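Local coordinates for protein DNA polymerase sliding clamp 2 (Thermococcus kodakarensis, PDB 3LX2) that probably encircles DNA as a homotrimeric ring and serves as a moving platform that tethers the replicative polymerase and other proteins to it, at residues V218-G223 and L228-M233; I155-T160 and A203-I208; V132-L137 and E162-K167. All coordinates share one frame; numbering follows the deposited sequence.

Interaction 1. Residues V218-G223 and L228-M233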
loop_
_atom_site.group_PDB
_atom_site.type_symbol
_atom_site.label_atom_id
_atom_site.label_comp_id
_atom_site.label_asym_id
_atom_site.label_seq_id
_atom_site.Cartn_x
_atom_site.Cartn_y
_atom_site.Cartn_z
ATOM N N VAL A 218 3.268 1.276 27.426
ATOM C CA VAL A 218 2.271 0.302 27.732
ATOM C C VAL A 218 2.653 -0.305 29.050
ATOM O O VAL A 218 3.771 -0.741 29.229
ATOM C CB VAL A 218 2.278 -0.881 26.736
ATOM C CG1 VAL A 218 1.245 -1.982 27.181
ATOM C CG2 VAL A 218 2.091 -0.400 25.274
ATOM N N ILE A 219 1.672 -0.400 29.933
ATOM C CA ILE A 219 1.808 -1.019 31.234
ATOM C C ILE A 219 1.336 -2.479 31.165
ATOM O O ILE A 219 0.284 -2.768 30.628
ATOM C CB ILE A 219 0.956 -0.217 32.271
ATOM C CG1 ILE A 219 1.546 1.201 32.425
ATOM C CG2 ILE A 219 0.761 -1.008 33.598
ATOM C CD1 ILE A 219 0.803 2.136 33.425
ATOM N N ILE A 220 2.122 -3.374 31.754
ATOM C CA ILE A 220 1.857 -4.812 31.738
ATOM C C ILE A 220 1.804 -5.350 33.150
ATOM O O ILE A 220 2.591 -4.930 33.965
ATOM C CB ILE A 220 2.978 -5.544 31.038
ATOM C CG1 ILE A 220 3.006 -5.201 29.567
ATOM C CG2 ILE A 220 2.809 -7.057 31.184
ATOM C CD1 ILE A 220 4.333 -5.593 28.947
ATOM N N ARG A 221 0.881 -6.264 33.447
ATOM C CA ARG A 221 0.852 -6.964 34.757
ATOM C C ARG A 221 0.445 -8.404 34.513
ATOM O O ARG A 221 -0.421 -8.636 33.656
ATOM C CB ARG A 221 -0.133 -6.300 35.720
ATOM C CG ARG A 221 0.257 -4.901 36.210
ATOM C CD ARG A 221 -0.788 -4.326 37.197
ATOM N NE ARG A 221 -0.224 -3.296 38.088
ATOM C CZ ARG A 221 -0.459 -1.974 38.005
ATOM N NH1 ARG A 221 -1.272 -1.470 37.059
ATOM N NH2 ARG A 221 0.115 -1.149 38.888
ATOM N N PHE A 222 1.083 -9.374 35.194
ATOM C CA PHE A 222 0.707 -10.819 35.032
ATOM C C PHE A 222 1.050 -11.783 36.183
ATOM O O PHE A 222 1.442 -11.345 37.258
ATOM C CB PHE A 222 1.106 -11.391 33.661
ATOM C CG PHE A 222 2.567 -11.362 33.381
ATOM C CD1 PHE A 222 3.175 -10.204 32.928
ATOM C CD2 PHE A 222 3.338 -12.508 33.535
ATOM C CE1 PHE A 222 4.559 -10.166 32.644
ATOM C CE2 PHE A 222 4.719 -12.487 33.259
ATOM C CZ PHE A 222 5.325 -11.314 32.814
ATOM N N GLY A 223 0.858 -13.088 35.970
ATOM C CA GLY A 223 1.249 -14.113 36.939
ATOM C C GLY A 223 1.031 -15.477 36.319
ATOM O O GLY A 223 0.850 -15.577 35.084
ATOM N N LEU A 228 -3.904 -11.473 31.834
ATOM C CA LEU A 228 -2.857 -10.456 31.585
ATOM C C LEU A 228 -3.484 -9.059 31.522
ATOM O O LEU A 228 -4.520 -8.893 30.896
ATOM C CB LEU A 228 -2.161 -10.728 30.251
ATOM C CG LEU A 228 -1.370 -9.590 29.559
ATOM C CD1 LEU A 228 -0.009 -9.378 30.220
ATOM C CD2 LEU A 228 -1.172 -9.856 28.049
ATOM N N LEU A 229 -2.837 -8.060 32.128
ATOM C CA LEU A 229 -3.239 -6.635 31.912
ATOM C C LEU A 229 -2.329 -5.914 30.920
ATOM O O LEU A 229 -1.115 -6.002 31.012
ATOM C CB LEU A 229 -3.338 -5.823 33.205
ATOM C CG LEU A 229 -3.532 -4.286 33.012
ATOM C CD1 LEU A 229 -4.948 -3.893 32.465
ATOM C CD2 LEU A 229 -3.160 -3.408 34.257
ATOM N N LEU A 230 -2.928 -5.246 29.948
ATOM C CA LEU A 230 -2.213 -4.282 29.131
ATOM C C LEU A 230 -3.061 -3.009 29.204
ATOM O O LEU A 230 -4.270 -3.004 28.864
ATOM C CB LEU A 230 -2.102 -4.710 27.674
ATOM C CG LEU A 230 -1.488 -6.018 27.187
ATOM C CD1 LEU A 230 -1.372 -5.944 25.701
ATOM C CD2 LEU A 230 -0.111 -6.235 27.776
ATOM N N LYS A 231 -2.400 -1.957 29.666
ATOM C CA LYS A 231 -3.026 -0.689 29.940
ATOM C C LYS A 231 -2.275 0.430 29.212
ATOM O O LYS A 231 -1.026 0.498 29.248
ATOM C CB LYS A 231 -3.025 -0.451 31.443
ATOM C CG LYS A 231 -3.447 0.962 31.919
ATOM C CD LYS A 231 -3.570 0.884 33.445
ATOM C CE LYS A 231 -3.878 2.226 34.059
ATOM N NZ LYS A 231 -4.481 2.046 35.413
ATOM N N TYR A 232 -3.036 1.274 28.522
ATOM C CA TYR A 232 -2.463 2.500 28.003
ATOM C C TYR A 232 -3.110 3.782 28.483
ATOM O O TYR A 232 -4.344 3.920 28.496
ATOM C CB TYR A 232 -2.199 2.498 26.487
ATOM C CG TYR A 232 -3.285 2.114 25.470
ATOM C CD1 TYR A 232 -3.442 0.771 25.027
ATOM C CD2 TYR A 232 -4.059 3.100 24.823
ATOM C CE1 TYR A 232 -4.404 0.415 24.029
ATOM C CE2 TYR A 232 -5.034 2.741 23.790
ATOM C CZ TYR A 232 -5.190 1.407 23.414
ATOM O OH TYR A 232 -6.104 1.055 22.416
ATOM N N MET A 233 -2.252 4.698 28.919
ATOM C CA MET A 233 -2.661 6.032 29.361
ATOM C C MET A 233 -2.941 6.836 28.124
ATOM O O MET A 233 -2.189 6.747 27.174
ATOM C CB MET A 233 -1.552 6.672 30.169
ATOM C CG MET A 233 -1.290 5.963 31.457
ATOM S SD MET A 233 -2.830 5.475 32.256
ATOM C CE MET A 233 -2.245 5.285 33.957
#

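Interaction 2. Residues I155-T160 and A203-I208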
loop_
_atom_site.group_PDB
_atom_site.type_symbol
_atom_site.label_atom_id
_atom_site.label_comp_id
_atom_site.label_asym_id
_atom_site.label_seq_id
_atom_site.Cartn_x
_atom_site.Cartn_y
_atom_site.Cartn_z
ATOM N N ILE A 155 1.614 -17.026 23.187
ATOM C CA ILE A 155 2.843 -16.372 23.580
ATOM C C ILE A 155 2.997 -16.428 25.079
ATOM O O ILE A 155 2.036 -16.203 25.824
ATOM C CB ILE A 155 2.995 -14.883 23.011
ATOM C CG1 ILE A 155 4.356 -14.290 23.376
ATOM C CG2 ILE A 155 1.879 -13.966 23.468
ATOM C CD1 ILE A 155 4.744 -13.007 22.618
ATOM N N TYR A 156 4.219 -16.728 25.503
ATOM C CA TYR A 156 4.567 -16.820 26.911
ATOM C C TYR A 156 5.130 -15.517 27.372
ATOM O O TYR A 156 6.010 -14.944 26.721
ATOM C CB TYR A 156 5.573 -17.955 27.177
ATOM C CG TYR A 156 4.932 -19.317 27.183
ATOM C CD1 TYR A 156 4.377 -19.825 28.358
ATOM C CD2 TYR A 156 4.835 -20.083 26.023
ATOM C CE1 TYR A 156 3.756 -21.069 28.395
ATOM C CE2 TYR A 156 4.225 -21.340 26.044
ATOM C CZ TYR A 156 3.679 -21.818 27.248
ATOM O OH TYR A 156 3.048 -23.048 27.335
ATOM N N PHE A 157 4.598 -15.067 28.504
ATOM C CA PHE A 157 5.072 -13.892 29.220
ATOM C C PHE A 157 5.775 -14.477 30.422
ATOM O O PHE A 157 5.165 -15.221 31.188
ATOM C CB PHE A 157 3.880 -13.013 29.663
ATOM C CG PHE A 157 3.441 -12.005 28.635
ATOM C CD1 PHE A 157 3.365 -10.645 28.963
ATOM C CD2 PHE A 157 3.114 -12.398 27.354
ATOM C CE1 PHE A 157 2.988 -9.694 28.033
ATOM C CE2 PHE A 157 2.737 -11.456 26.393
ATOM C CZ PHE A 157 2.665 -10.099 26.724
ATOM N N MET A 158 7.046 -14.136 30.598
ATOM C CA MET A 158 7.817 -14.587 31.766
ATOM C C MET A 158 8.690 -13.481 32.352
ATOM O O MET A 158 9.252 -12.650 31.618
ATOM C CB MET A 158 8.764 -15.740 31.421
ATOM C CG MET A 158 8.206 -16.868 30.531
ATOM S SD MET A 158 9.554 -18.028 30.108
ATOM C CE MET A 158 10.162 -18.429 31.767
ATOM N N ALA A 159 8.841 -13.515 33.672
ATOM C CA ALA A 159 9.760 -12.618 34.336
ATOM C C ALA A 159 10.539 -13.215 35.516
ATOM O O ALA A 159 10.045 -14.047 36.282
ATOM C CB ALA A 159 9.044 -11.329 34.761
ATOM N N THR A 160 11.790 -12.785 35.603
ATOM C CA THR A 160 12.534 -12.736 36.861
ATOM C C THR A 160 12.593 -11.218 37.167
ATOM O O THR A 160 11.956 -10.431 36.425
ATOM C CB THR A 160 13.940 -13.307 36.673
ATOM O OG1 THR A 160 14.748 -12.366 35.930
ATOM C CG2 THR A 160 13.865 -14.658 35.926
ATOM N N ALA A 203 -3.132 -13.644 18.825
ATOM C CA ALA A 203 -4.034 -12.941 17.928
ATOM C C ALA A 203 -4.610 -11.820 18.725
ATOM O O ALA A 203 -4.596 -10.658 18.315
ATOM C CB ALA A 203 -5.147 -13.867 17.478
ATOM N N TYR A 204 -5.120 -12.168 19.886
ATOM C CA TYR A 204 -5.654 -11.172 20.809
ATOM C C TYR A 204 -4.710 -9.944 21.089
ATOM O O TYR A 204 -5.127 -8.790 20.922
ATOM C CB TYR A 204 -6.192 -11.877 22.073
ATOM C CG TYR A 204 -7.383 -12.832 21.788
ATOM C CD1 TYR A 204 -8.694 -12.346 21.734
ATOM C CD2 TYR A 204 -7.194 -14.205 21.566
ATOM C CE1 TYR A 204 -9.791 -13.200 21.464
ATOM C CE2 TYR A 204 -8.292 -15.079 21.279
ATOM C CZ TYR A 204 -9.582 -14.565 21.239
ATOM O OH TYR A 204 -10.686 -15.379 20.979
ATOM N N LEU A 205 -3.438 -10.187 21.419
ATOM C CA LEU A 205 -2.502 -9.120 21.796
ATOM C C LEU A 205 -2.148 -8.183 20.640
ATOM O O LEU A 205 -1.998 -6.939 20.799
ATOM C CB LEU A 205 -1.226 -9.712 22.410
ATOM C CG LEU A 205 -1.322 -10.737 23.576
ATOM C CD1 LEU A 205 -0.039 -10.822 24.293
ATOM C CD2 LEU A 205 -2.401 -10.443 24.597
ATOM N N GLU A 206 -2.004 -8.786 19.469
ATOM C CA GLU A 206 -1.622 -8.107 18.265
ATOM C C GLU A 206 -2.729 -7.128 17.859
ATOM O O GLU A 206 -2.453 -6.065 17.315
ATOM C CB GLU A 206 -1.367 -9.154 17.173
ATOM C CG GLU A 206 -1.560 -8.653 15.728
ATOM C CD GLU A 206 -1.056 -9.654 14.672
ATOM O OE1 GLU A 206 -1.698 -10.747 14.517
ATOM O OE2 GLU A 206 -0.012 -9.312 14.024
ATOM N N ASP A 207 -3.972 -7.517 18.075
ATOM C CA ASP A 207 -5.104 -6.633 17.804
ATOM C C ASP A 207 -5.224 -5.494 18.828
ATOM O O ASP A 207 -5.650 -4.387 18.487
ATOM C CB ASP A 207 -6.422 -7.416 17.731
ATOM C CG ASP A 207 -6.655 -8.080 16.371
ATOM O OD1 ASP A 207 -6.008 -7.709 15.364
ATOM O OD2 ASP A 207 -7.532 -8.966 16.299
ATOM N N ILE A 208 -4.811 -5.751 20.060
ATOM C CA ILE A 208 -4.799 -4.734 21.099
ATOM C C ILE A 208 -3.749 -3.655 20.773
ATOM O O ILE A 208 -4.061 -2.490 20.863
ATOM C CB ILE A 208 -4.537 -5.361 22.507
ATOM C CG1 ILE A 208 -5.681 -6.299 22.910
ATOM C CG2 ILE A 208 -4.222 -4.274 23.580
ATOM C CD1 ILE A 208 -5.507 -7.038 24.271
#

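Interaction 3. Residues V132-L137 and E162-K167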
loop_
_atom_site.group_PDB
_atom_site.type_symbol
_atom_site.label_atom_id
_atom_site.label_comp_id
_atom_site.label_asym_id
_atom_site.label_seq_id
_atom_site.Cartn_x
_atom_site.Cartn_y
_atom_site.Cartn_z
ATOM N N VAL A 132 4.000 -9.845 38.515
ATOM C CA VAL A 132 4.889 -8.992 37.709
ATOM C C VAL A 132 4.222 -7.675 37.343
ATOM O O VAL A 132 3.000 -7.615 37.233
ATOM C CB VAL A 132 5.332 -9.694 36.399
ATOM C CG1 VAL A 132 6.264 -8.809 35.587
ATOM C CG2 VAL A 132 6.019 -11.005 36.705
ATOM N N LYS A 133 5.014 -6.635 37.134
ATOM C CA LYS A 133 4.525 -5.414 36.521
ATOM C C LYS A 133 5.667 -4.778 35.773
ATOM O O LYS A 133 6.763 -4.653 36.325
ATOM C CB LYS A 133 3.960 -4.400 37.524
ATOM C CG LYS A 133 3.997 -2.981 36.931
ATOM C CD LYS A 133 3.480 -1.867 37.822
ATOM C CE LYS A 133 2.944 -0.683 36.971
ATOM N NZ LYS A 133 2.803 0.591 37.759
ATOM N N ALA A 134 5.409 -4.329 34.541
ATOM C CA ALA A 134 6.456 -3.742 33.749
ATOM C C ALA A 134 5.914 -2.583 32.978
ATOM O O ALA A 134 4.716 -2.457 32.870
ATOM C CB ALA A 134 7.046 -4.759 32.832
ATOM N N VAL A 135 6.789 -1.715 32.484
ATOM C CA VAL A 135 6.395 -0.686 31.530
ATOM C C VAL A 135 7.315 -0.912 30.356
ATOM O O VAL A 135 8.539 -0.976 30.517
ATOM C CB VAL A 135 6.602 0.789 32.033
ATOM C CG1 VAL A 135 5.911 1.775 31.088
ATOM C CG2 VAL A 135 6.067 0.983 33.457
ATOM N N VAL A 136 6.739 -1.020 29.169
ATOM C CA VAL A 136 7.515 -1.367 28.013
ATOM C C VAL A 136 7.049 -0.441 26.961
ATOM O O VAL A 136 5.982 0.157 27.123
ATOM C CB VAL A 136 7.186 -2.790 27.532
ATOM C CG1 VAL A 136 7.448 -3.787 28.596
ATOM C CG2 VAL A 136 5.699 -2.845 27.119
ATOM N N LEU A 137 7.814 -0.337 25.888
ATOM C CA LEU A 137 7.435 0.451 24.726
ATOM C C LEU A 137 6.596 -0.394 23.788
ATOM O O LEU A 137 6.870 -1.586 23.612
ATOM C CB LEU A 137 8.675 0.937 23.983
ATOM C CG LEU A 137 9.555 2.104 24.482
ATOM C CD1 LEU A 137 10.639 2.325 23.491
ATOM C CD2 LEU A 137 8.720 3.404 24.622
ATOM N N GLU A 162 15.232 -9.218 36.898
ATOM C CA GLU A 162 16.126 -8.546 35.937
ATOM C C GLU A 162 15.689 -8.811 34.513
ATOM O O GLU A 162 16.257 -8.238 33.575
ATOM C CB GLU A 162 17.585 -9.039 36.043
ATOM C CG GLU A 162 18.346 -8.803 37.367
ATOM C CD GLU A 162 18.024 -9.844 38.449
ATOM O OE1 GLU A 162 17.412 -10.910 38.137
ATOM O OE2 GLU A 162 18.384 -9.568 39.622
ATOM N N LYS A 163 14.696 -9.688 34.354
ATOM C CA LYS A 163 14.454 -10.315 33.067
ATOM C C LYS A 163 12.981 -10.390 32.644
ATOM O O LYS A 163 12.147 -11.065 33.307
ATOM C CB LYS A 163 15.096 -11.714 33.032
ATOM C CG LYS A 163 15.821 -12.047 31.707
ATOM C CD LYS A 163 16.662 -13.350 31.824
ATOM C CE LYS A 163 18.098 -13.179 31.259
ATOM N NZ LYS A 163 19.031 -14.266 31.728
ATOM N N LEU A 164 12.687 -9.716 31.524
ATOM C CA LEU A 164 11.381 -9.804 30.874
ATOM C C LEU A 164 11.543 -10.498 29.537
ATOM O O LEU A 164 12.200 -9.982 28.622
ATOM C CB LEU A 164 10.739 -8.410 30.686
ATOM C CG LEU A 164 9.294 -8.423 30.131
ATOM C CD1 LEU A 164 8.299 -8.876 31.151
ATOM C CD2 LEU A 164 8.884 -7.064 29.606
ATOM N N THR A 165 10.927 -11.663 29.431
ATOM C CA THR A 165 11.135 -12.535 28.290
ATOM C C THR A 165 9.793 -12.936 27.673
ATOM O O THR A 165 8.912 -13.378 28.412
ATOM C CB THR A 165 11.823 -13.862 28.750
ATOM O OG1 THR A 165 13.009 -13.602 29.542
ATOM C CG2 THR A 165 12.169 -14.739 27.530
ATOM N N PHE A 166 9.649 -12.807 26.347
ATOM C CA PHE A 166 8.485 -13.284 25.597
ATOM C C PHE A 166 8.788 -14.445 24.616
ATOM O O PHE A 166 9.494 -14.257 23.624
ATOM C CB PHE A 166 7.949 -12.153 24.759
ATOM C CG PHE A 166 7.774 -10.900 25.504
ATOM C CD1 PHE A 166 6.635 -10.699 26.281
ATOM C CD2 PHE A 166 8.751 -9.904 25.442
ATOM C CE1 PHE A 166 6.468 -9.518 26.987
ATOM C CE2 PHE A 166 8.580 -8.732 26.133
ATOM C CZ PHE A 166 7.433 -8.539 26.910
ATOM N N LYS A 167 8.244 -15.631 24.878
ATOM C CA LYS A 167 8.614 -16.800 24.083
ATOM C C LYS A 167 7.452 -17.615 23.634
ATOM O O LYS A 167 6.397 -17.659 24.254
ATOM C CB LYS A 167 9.625 -17.709 24.786
ATOM C CG LYS A 167 9.074 -18.708 25.811
ATOM C CD LYS A 167 10.257 -19.277 26.688
ATOM C CE LYS A 167 10.077 -20.789 27.096
ATOM N NZ LYS A 167 10.784 -21.162 28.412
#

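Interaction 1. Residues V218-G223 and L228-M233
I219 and K231, then R221 and L229, form successive hydrogen-bonded pairs of the antiparallel hairpin made by strands 217-222 and 228-234. Around I219 the bonding is reciprocal: its N reaches K231 O at 2.9 Å with a nearly straight N-H...O angle of 173°, while K231 N returns to I219 O. The second pair is less even. L229 N meets R221 O, also at 2.9 Å, whereas R221 N stands 3.2 Å from L229 O.

I219, R221, L229 and K231 share one face. There the side chains of R221 and L229 run alongside each other in the same direction. L229 has CG anti to its backbone nitrogen (chi1 171°), and its CD2 lies 3.9 Å from R221 CD and equally far from R221 NH1, at the edge of the guanidinium and in its plane. I219 meets K231 close to the backbone, CB to CB at 4.1 Å, and the extended lysine chain carries NZ to a salt bridge with E239. On the other face I220 places CG1 3.7 Å from L230 CD2 and CG2 3.8 Å from L228 CD1. This apolar layer looks toward helix 202-209, where L205 touches L228 and I208 touches L230.

The hairpin thus separates two environments. Aliphatic groups pack on the helix side; on the other, alkyl stems pack beneath charged ends, and R221, with K133 and K231 nearby, probably sits in locally positive surroundings, which the E239 salt bridge to K231 would moderate. Four backbone bonds fix the register of the two strands, and with it which side chains share a face.

Interaction 2. Residues I155-T160 and A203-I208
Strand 154-159, carrying I155 and F157, passes helix 202-209 with a layer of side chains between them: the nearest alpha carbons, I155 CA and L205 CA, are 9.2 Å apart. The I155 and F157 side chains set out toward the helix from alternate positions of the strand, and L205 sets out toward the strand from one helical turn. The helix keeps its own backbone bonds, among them I208 N to Y204 O.

One methyl group makes the whole contact. L205 CD1 lies 3.5 Å from F157 CE2 and 3.7 Å from F157 CZ, approaching that side of the ring obliquely, and is 3.8 Å from I155 CG2. The leucine and phenylalanine arrive from opposite directions, whereas I155 crosses the leucine at a slant. In I155, CG1 is anti to the backbone N (chi1 -176°), which puts CG2 between the N and the carbonyl carbon, on the side where L205 CD1 and the phenyl ring meet. The same CG2 lies in the plane of the F157 ring, at its edge.

F157 is also held by edge-to-face rings, F166 and F222, and L205 packs further on V145, L228 and I244. E206 forms a salt bridge with K149 and D207 with R210, and neither acid touches the strand.

Within the C-terminal PCNA domain the contact joins the four-stranded sheet containing strand 154-159 to helix 202-209. It is purely apolar and buried, and the fit rests on complementary shape, one leucine methyl against an isoleucine branch and a phenyl ring, alongside the other residues that pack on L205.

Interaction 3. Residues V132-L137 and E162-K167
Across the interior of the C-terminal PCNA domain, V136 and A134 of strand 132-137 face L164 of strand 164-169; the first strand belongs to the long sheet that spans both domains, the second to the separate four-stranded sheet. The strands are therefore not partners in one sheet, and A134 CA is 8.3 Å from L164 CA, a gap that side chains fill.

L164 supplies a single branch. Its CB already points toward the opposite strand; with CG anti to the backbone N (chi1 -174°), L164 CD2 ends 3.7 Å from V136 CG1. Here the two side chains cross at about a right angle, so that the leucine meets one methyl of the valine rather than running along it. A134 CB gives the same L164 CD2 a looser second neighbour at 4.4 Å. One leucine methyl is thus laid against two residues of the strand, A134 and V136, whose side chains emerge on the same face. The intervening V135 points away from L164, as strand alternation requires. All three touching residues are buried, and their contact is apolar throughout.

Further residues complete the layer. V136 also packs on I220 of the adjoining strand 217-222 and on L141 of helix 138-151, while A134 touches L189 and L164 touches L186, both of strand 186-191, the outermost strand of the long sheet within this chain at this end. F166, two residues beyond L164, rests on L141 and A144. Strand 132-137 runs directly into that helix, with L137 at the N-cap position, so the contact lies between the two sheets, with helix 138-151 beside it through L141.

How the interactions relate
From the N terminus, strand 132-137 leads through helix 138-151 and strand 154-159 to strand 164-169, where interaction 3 closes the first loop. Interaction 2 opens inside that loop, at 155-160, and closes only at helix 202-209, so the two cross along the chain. Interaction 1 follows in series as a short hairpin. In space all three adjoin: strand 217-222 bonds to strand 132-137, strand 154-159 to strand 164-169, and L228 touches both F157 and L205. Interaction 1 pairs two neighbouring strands of the long sheet, interaction 3 joins that sheet to the four-stranded sheet, and interaction 2 fastens the second sheet to a helix.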